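Local coordinates for protein dermonecrotic toxin (Pasteurella multocida, PDB 2EBF) that acts as a potent mitogen and induces bone resorption in the atrophic rhinitis of pigs, its C-terminal region carrying a thiol protease-like catalytic triad, at residues Pro54-Leu57 and Lys58-Ser62; Thr158-Asn161 and Glu162-Gly165; Lys614-Ser617 and Leu618-Met621. All blocks are in the same frame, centred on the assembly; numbering follows the deposited sequence.

Contact 1. Residues Pro54-Leu57 and Lys58-Ser62; sequences PEVL and KARAS
Leu57 O receives Ala61 N at 2.7 Å, the donor lying nearly on the line of the carbonyl bond (C=O...N 169°), as this short helix gives out. Two more bonds of the helical i to i+4 pattern precede it: Lys58 N to Pro54 O at 2.9 Å and Arg60 N to Val56 O at 3.1 Å, the latter in the carbonyl plane. Ala59 N is held less firmly, by weak bonds to both Glu55 O and Val56 O. Beyond the last turn the chain leaves helical geometry at Ala61, and Ser62 OG returns to Ala59 O from above the carbonyl plane.

The side-chain polar contact is a salt bridge between neighbours three apart. Glu55 and Lys58 run side by side in the same direction, and Lys58 NZ lies 3.5 Å from Glu55 OE1, a loose salt bridge, with OE2 slightly farther off. Glu55 curls at chi2 (-61°). The early part of the Lys58 chain lies along the backbone, with CD 3.3 Å from Pro54 O, and the later bends then carry NZ to the acid. The pair sits on the exposed face, where solvent probably weakens it.

The buried face is apolar: Leu57 CD2 meets Ala61 CB at 3.9 Å. Both residues bear on two helices of the Membrane Localization Domain: Leu57 on Ile75 and Leu76 of helix 70-84 and on Ala117 and Leu121 of helix 115-129, Ala61 on Tyr72, Ala117 and Phe118. Arg114 hydrogen-bonds Ala61 O, tying the end of helix 54-60 to the loop before helix 115-129.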
loop_
_atom_site.group_PDB
_atom_site.type_symbol
_atom_site.label_atom_id
_atom_site.label_comp_id
_atom_site.label_asym_id
_atom_site.label_seq_id
_atom_site.Cartn_x
_atom_site.Cartn_y
_atom_site.Cartn_z
ATOM N N PRO A 54 -21.724 -5.894 -26.553
ATOM C CA PRO A 54 -23.007 -6.459 -26.105
ATOM C C PRO A 54 -23.899 -7.013 -27.225
ATOM O O PRO A 54 -24.528 -8.055 -27.034
ATOM C CB PRO A 54 -23.696 -5.266 -25.411
ATOM C CG PRO A 54 -22.586 -4.420 -24.949
ATOM C CD PRO A 54 -21.538 -4.525 -26.042
ATOM N N GLU A 55 -23.958 -6.335 -28.375
ATOM C CA GLU A 55 -24.766 -6.833 -29.508
ATOM C C GLU A 55 -24.271 -8.184 -29.994
ATOM O O GLU A 55 -25.061 -9.069 -30.314
ATOM C CB GLU A 55 -24.782 -5.852 -30.685
ATOM C CG GLU A 55 -25.546 -4.552 -30.447
ATOM C CD GLU A 55 -27.029 -4.731 -30.139
ATOM O OE1 GLU A 55 -27.660 -5.722 -30.575
ATOM O OE2 GLU A 55 -27.576 -3.846 -29.455
ATOM N N VAL A 56 -22.959 -8.346 -30.042
ATOM C CA VAL A 56 -22.384 -9.609 -30.464
ATOM C C VAL A 56 -22.709 -10.709 -29.432
ATOM O O VAL A 56 -23.136 -11.813 -29.796
ATOM C CB VAL A 56 -20.868 -9.465 -30.716
ATOM C CG1 VAL A 56 -20.199 -10.811 -30.737
ATOM C CG2 VAL A 56 -20.620 -8.734 -32.030
ATOM N N LEU A 57 -22.531 -10.391 -28.152
ATOM C CA LEU A 57 -22.869 -11.323 -27.073
ATOM C C LEU A 57 -24.317 -11.802 -27.166
ATOM O O LEU A 57 -24.588 -12.995 -27.000
ATOM C CB LEU A 57 -22.658 -10.671 -25.705
ATOM C CG LEU A 57 -22.106 -11.498 -24.528
ATOM C CD1 LEU A 57 -22.739 -11.066 -23.211
ATOM C CD2 LEU A 57 -22.158 -13.021 -24.699
ATOM N N LYS A 58 -25.227 -10.858 -27.431
ATOM C CA LYS A 58 -26.668 -11.101 -27.512
ATOM C C LYS A 58 -27.024 -12.207 -28.485
ATOM O O LYS A 58 -27.913 -13.009 -28.213
ATOM C CB LYS A 58 -27.399 -9.820 -27.932
ATOM C CG LYS A 58 -27.879 -8.948 -26.788
ATOM C CD LYS A 58 -27.737 -7.477 -27.138
ATOM C CE LYS A 58 -28.925 -6.654 -26.694
ATOM N NZ LYS A 58 -29.812 -6.383 -27.869
ATOM N N ALA A 59 -26.346 -12.230 -29.628
ATOM C CA ALA A 59 -26.591 -13.250 -30.638
ATOM C C ALA A 59 -25.950 -14.576 -30.242
ATOM O O ALA A 59 -26.547 -15.632 -30.444
ATOM C CB ALA A 59 -26.090 -12.795 -32.006
ATOM N N ARG A 60 -24.744 -14.516 -29.677
ATOM C CA ARG A 60 -24.000 -15.716 -29.302
ATOM C C ARG A 60 -24.624 -16.432 -28.107
ATOM O O ARG A 60 -24.616 -17.660 -28.047
ATOM C CB ARG A 60 -22.527 -15.383 -29.005
ATOM C CG ARG A 60 -21.674 -15.033 -30.239
ATOM C CD ARG A 60 -21.504 -16.220 -31.193
ATOM N NE ARG A 60 -20.448 -17.115 -30.738
ATOM C CZ ARG A 60 -19.380 -17.470 -31.448
ATOM N NH1 ARG A 60 -19.201 -17.041 -32.696
ATOM N NH2 ARG A 60 -18.492 -18.284 -30.900
ATOM N N ALA A 61 -25.156 -15.659 -27.170
ATOM C CA ALA A 61 -25.694 -16.202 -25.926
ATOM C C ALA A 61 -27.219 -16.319 -25.927
ATOM O O ALA A 61 -27.825 -16.573 -24.882
ATOM C CB ALA A 61 -25.236 -15.369 -24.749
ATOM N N SER A 62 -27.837 -16.126 -27.088
ATOM C CA SER A 62 -29.292 -16.216 -27.181
ATOM C C SER A 62 -29.772 -17.659 -27.048
ATOM O O SER A 62 -29.136 -18.592 -27.552
ATOM C CB SER A 62 -29.813 -15.589 -28.477
ATOM O OG SER A 62 -29.593 -16.440 -29.579
#

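Contact 2. Residues Thr158-Asn161 and Glu162-Gly165; sequences TAMN and EMAG
Thr158 O, Ala159 O and Met160 O accept Glu162 N, Met163 N and Ala164 N in turn, at 2.8, 2.9 and 3.0 Å, so the end of helix 151-164 keeps the alpha-helical i to i+4 pattern. The third bond is the most bent, with an N-H...O angle of 140°, as the helix comes to its end. Gly165 then takes a positive phi (82°) and closes a Schellman motif; its N also bonds to Glu162 O at 3.1 Å.

Among the side chains, Met163 folds back along the helix. Its CG stands anti to the carbonyl carbon, and a bend at chi3 (-73°) brings the terminal methyl CE over the preceding turn, 3.5 Å from Met160 CA and 3.9 Å from Met160 CG. The same methyl lies 3.4 Å from Ala159 O, the oxygen that Met163 N binds. The two methionine chains cross at a slant rather than running alongside each other.

Glu162 leaves the helix on another side. Its CG is anti to the backbone N and the chain runs out extended; the residue is buried, and its OE1 reaches Ser170 N and Thr171 OG1. Two bonds thus grip that oxygen at the start of helix 171-180, whose N-terminal end would probably favour the charged acid. Thr158 OG1 instead bonds back to Phe154 O within its own helix.

Phe44 from a loop touches both Met160 and Met163, while Thr158 packs on Thr171 and Leu174 and Ala159 on Thr171. The chain leaving the Schellman motif thus returns as helix 171-180, packed against the helix it has just left.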
loop_
_atom_site.group_PDB
_atom_site.type_symbol
_atom_site.label_atom_id
_atom_site.label_comp_id
_atom_site.label_asym_id
_atom_site.label_seq_id
_atom_site.Cartn_x
_atom_site.Cartn_y
_atom_site.Cartn_z
ATOM N N THR A 158 -0.759 -2.352 -10.096
ATOM C CA THR A 158 0.567 -2.329 -9.483
ATOM C C THR A 158 1.602 -3.030 -10.381
ATOM O O THR A 158 2.723 -2.525 -10.589
ATOM C CB THR A 158 0.518 -2.973 -8.062
ATOM O OG1 THR A 158 -0.496 -2.322 -7.274
ATOM C CG2 THR A 158 1.870 -2.881 -7.347
ATOM N N ALA A 159 1.217 -4.192 -10.911
ATOM C CA ALA A 159 2.095 -4.979 -11.777
ATOM C C ALA A 159 2.485 -4.180 -13.024
ATOM O O ALA A 159 3.650 -4.163 -13.403
ATOM C CB ALA A 159 1.421 -6.281 -12.186
ATOM N N MET A 160 1.516 -3.508 -13.640
ATOM C CA MET A 160 1.772 -2.750 -14.866
ATOM C C MET A 160 2.669 -1.558 -14.585
ATOM O O MET A 160 3.583 -1.273 -15.358
ATOM C CB MET A 160 0.467 -2.304 -15.531
ATOM C CG MET A 160 -0.308 -3.456 -16.190
ATOM S SD MET A 160 -1.740 -2.936 -17.146
ATOM C CE MET A 160 -2.752 -2.149 -15.892
ATOM N N ASN A 161 2.421 -0.872 -13.471
ATOM C CA ASN A 161 3.303 0.222 -13.048
ATOM C C ASN A 161 4.720 -0.266 -12.745
ATOM O O ASN A 161 5.700 0.407 -13.079
ATOM C CB ASN A 161 2.705 0.953 -11.855
ATOM C CG ASN A 161 1.593 1.886 -12.264
ATOM O OD1 ASN A 161 1.519 2.287 -13.420
ATOM N ND2 ASN A 161 0.731 2.247 -11.324
ATOM N N GLU A 162 4.830 -1.430 -12.121
ATOM C CA GLU A 162 6.138 -2.033 -11.835
ATOM C C GLU A 162 6.900 -2.396 -13.122
ATOM O O GLU A 162 8.113 -2.130 -13.250
ATOM C CB GLU A 162 5.970 -3.270 -10.953
ATOM C CG GLU A 162 7.273 -3.798 -10.322
ATOM C CD GLU A 162 7.048 -4.823 -9.223
ATOM O OE1 GLU A 162 6.083 -4.661 -8.450
ATOM O OE2 GLU A 162 7.868 -5.782 -9.101
ATOM N N MET A 163 6.188 -2.998 -14.075
ATOM C CA MET A 163 6.784 -3.420 -15.346
ATOM C C MET A 163 7.256 -2.225 -16.161
ATOM O O MET A 163 8.226 -2.323 -16.912
ATOM C CB MET A 163 5.770 -4.226 -16.155
ATOM C CG MET A 163 5.551 -5.646 -15.621
ATOM S SD MET A 163 4.401 -6.548 -16.685
ATOM C CE MET A 163 2.857 -5.789 -16.288
ATOM N N ALA A 164 6.557 -1.104 -15.995
ATOM C CA ALA A 164 6.853 0.143 -16.693
ATOM C C ALA A 164 7.916 0.993 -15.993
ATOM O O ALA A 164 8.394 1.976 -16.563
ATOM C CB ALA A 164 5.568 0.957 -16.864
ATOM N N GLY A 165 8.283 0.607 -14.767
ATOM C CA GLY A 165 9.291 1.309 -13.979
ATOM C C GLY A 165 8.730 2.529 -13.264
ATOM O O GLY A 165 9.472 3.445 -12.918
#

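Contact 3. Residues Lys614-Ser617 and Leu618-Met621; sequences KMNS and LVCM
Leu618 N is shared by two backbone oxygens of the preceding turn: a hydrogen bond of 3.2 Å to Met615 O and a weak one of 3.3 Å to Lys614 O. One residue on, Val619 N binds Asn616 O at 3.2 Å and is fairly straight at the hydrogen (156°). Both bonds of the i to i+3 kind bring their donor in well above the carbonyl plane, the geometry of a tightened turn. At Val619 the chain straightens (psi 128°) and runs on extended through Cys620.

The apolar contact is between Leu618 CD1 and Met615 SD, 4.2 Å apart, the two side chains meeting at an angle. Other side-chain carbons pack on backbone oxygens: Leu618 CG lies 3.3 Å from Lys614 O, and Val619 CG2, anti to the carbonyl carbon, rests 3.4 Å from Asn616 O, the oxygen that Val619 N binds.

Polar side chains turn to the start of the short helix. Asn616 ND2 donates to Asp612 O and Lys610 O, Ser617 OG is hydrogen-bonded to Val613 O, and Asp612 OD1 takes Met615 N. These bonds tie helix 613-617 to its own beginning and to the end of helix 596-610.

Covalently, Cys620 is joined to Cys626 by a disulfide, fastening this stretch of loop to the phosphonate-binding segment. Met615 lies against Arg636 and Leu637 of helix 629-639 and Leu618 against Lys632; Asn616 and Val619 touch Thr695 in a loop, and Cys620 bonds through its backbone to Ala682, directly after strand 676-681 of the antiparallel sheet of the C3 domain.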
loop_
_atom_site.group_PDB
_atom_site.type_symbol
_atom_site.label_atom_id
_atom_site.label_comp_id
_atom_site.label_asym_id
_atom_site.label_seq_id
_atom_site.Cartn_x
_atom_site.Cartn_y
_atom_site.Cartn_z
ATOM N N LYS A 614 39.808 20.724 -31.017
ATOM C CA LYS A 614 39.787 19.281 -31.183
ATOM C C LYS A 614 38.367 18.702 -31.050
ATOM O O LYS A 614 37.979 17.835 -31.835
ATOM C CB LYS A 614 40.820 18.613 -30.275
ATOM C CG LYS A 614 42.238 18.850 -30.789
ATOM C CD LYS A 614 43.329 18.479 -29.798
ATOM C CE LYS A 614 44.696 18.705 -30.442
ATOM N NZ LYS A 614 45.854 18.323 -29.569
ATOM N N MET A 615 37.585 19.218 -30.098
ATOM C CA MET A 615 36.165 18.848 -29.969
ATOM C C MET A 615 35.367 19.162 -31.219
ATOM O O MET A 615 34.500 18.385 -31.624
ATOM C CB MET A 615 35.487 19.580 -28.823
ATOM C CG MET A 615 35.635 18.918 -27.504
ATOM S SD MET A 615 35.071 17.200 -27.446
ATOM C CE MET A 615 35.493 16.998 -25.733
ATOM N N ASN A 616 35.633 20.321 -31.806
ATOM C CA ASN A 616 34.939 20.694 -33.021
ATOM C C ASN A 616 35.335 19.847 -34.216
ATOM O O ASN A 616 34.507 19.582 -35.081
ATOM C CB ASN A 616 35.075 22.184 -33.284
ATOM C CG ASN A 616 34.135 22.991 -32.421
ATOM O OD1 ASN A 616 33.001 23.266 -32.820
ATOM N ND2 ASN A 616 34.568 23.319 -31.205
ATOM N N SER A 617 36.590 19.404 -34.249
ATOM C CA SER A 617 37.049 18.461 -35.276
ATOM C C SER A 617 36.269 17.151 -35.234
ATOM O O SER A 617 36.149 16.465 -36.245
ATOM C CB SER A 617 38.530 18.146 -35.102
ATOM O OG SER A 617 39.329 19.256 -35.468
ATOM N N LEU A 618 35.743 16.816 -34.060
ATOM C CA LEU A 618 35.054 15.544 -33.835
ATOM C C LEU A 618 33.598 15.567 -34.272
ATOM O O LEU A 618 32.957 14.513 -34.383
ATOM C CB LEU A 618 35.124 15.170 -32.353
ATOM C CG LEU A 618 36.517 14.843 -31.820
ATOM C CD1 LEU A 618 36.446 14.555 -30.345
ATOM C CD2 LEU A 618 37.136 13.673 -32.589
ATOM N N VAL A 619 33.079 16.769 -34.505
ATOM C CA VAL A 619 31.672 16.960 -34.832
ATOM C C VAL A 619 31.250 16.126 -36.049
ATOM O O VAL A 619 31.894 16.165 -37.091
ATOM C CB VAL A 619 31.354 18.453 -35.040
ATOM C CG1 VAL A 619 29.995 18.635 -35.684
ATOM C CG2 VAL A 619 31.427 19.181 -33.706
ATOM N N CYS A 620 30.172 15.366 -35.882
ATOM C CA CYS A 620 29.639 14.510 -36.929
ATOM C C CYS A 620 28.151 14.813 -37.104
ATOM O O CYS A 620 27.444 15.027 -36.124
ATOM C CB CYS A 620 29.850 13.051 -36.521
ATOM S SG CYS A 620 29.329 11.839 -37.727
ATOM N N MET A 621 27.665 14.843 -38.344
ATOM C CA MET A 621 26.239 15.124 -38.555
ATOM C C MET A 621 25.549 14.301 -39.645
ATOM O O MET A 621 24.382 14.545 -39.967
ATOM C CB MET A 621 25.981 16.627 -38.727
ATOM C CG MET A 621 26.699 17.309 -39.866
ATOM S SD MET A 621 27.086 19.019 -39.405
ATOM C CE MET A 621 28.840 18.885 -39.080
#

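In the fold
All three are local contacts within or at the end of a helix, strung in series along the chain and never touching. Contact 1 belongs to the Membrane Localization Domain and contact 3 to the C3 domain; their centres lie about 66 Å apart. Contact 2 falls between them, its centre about 35 Å from that of contact 1 and about 41 Å from that of contact 3, and only about 14 Å from the chain's centre. A bound glucose lies about 14 Å from the side chain of Ala159, too far to touch it. Contact 3 alone adjoins the phosphonate pocket: the side chain of Leu618 is about 12 Å from the phosphonate, and the disulfide leads from Cys620 to Cys626, which lines the pocket.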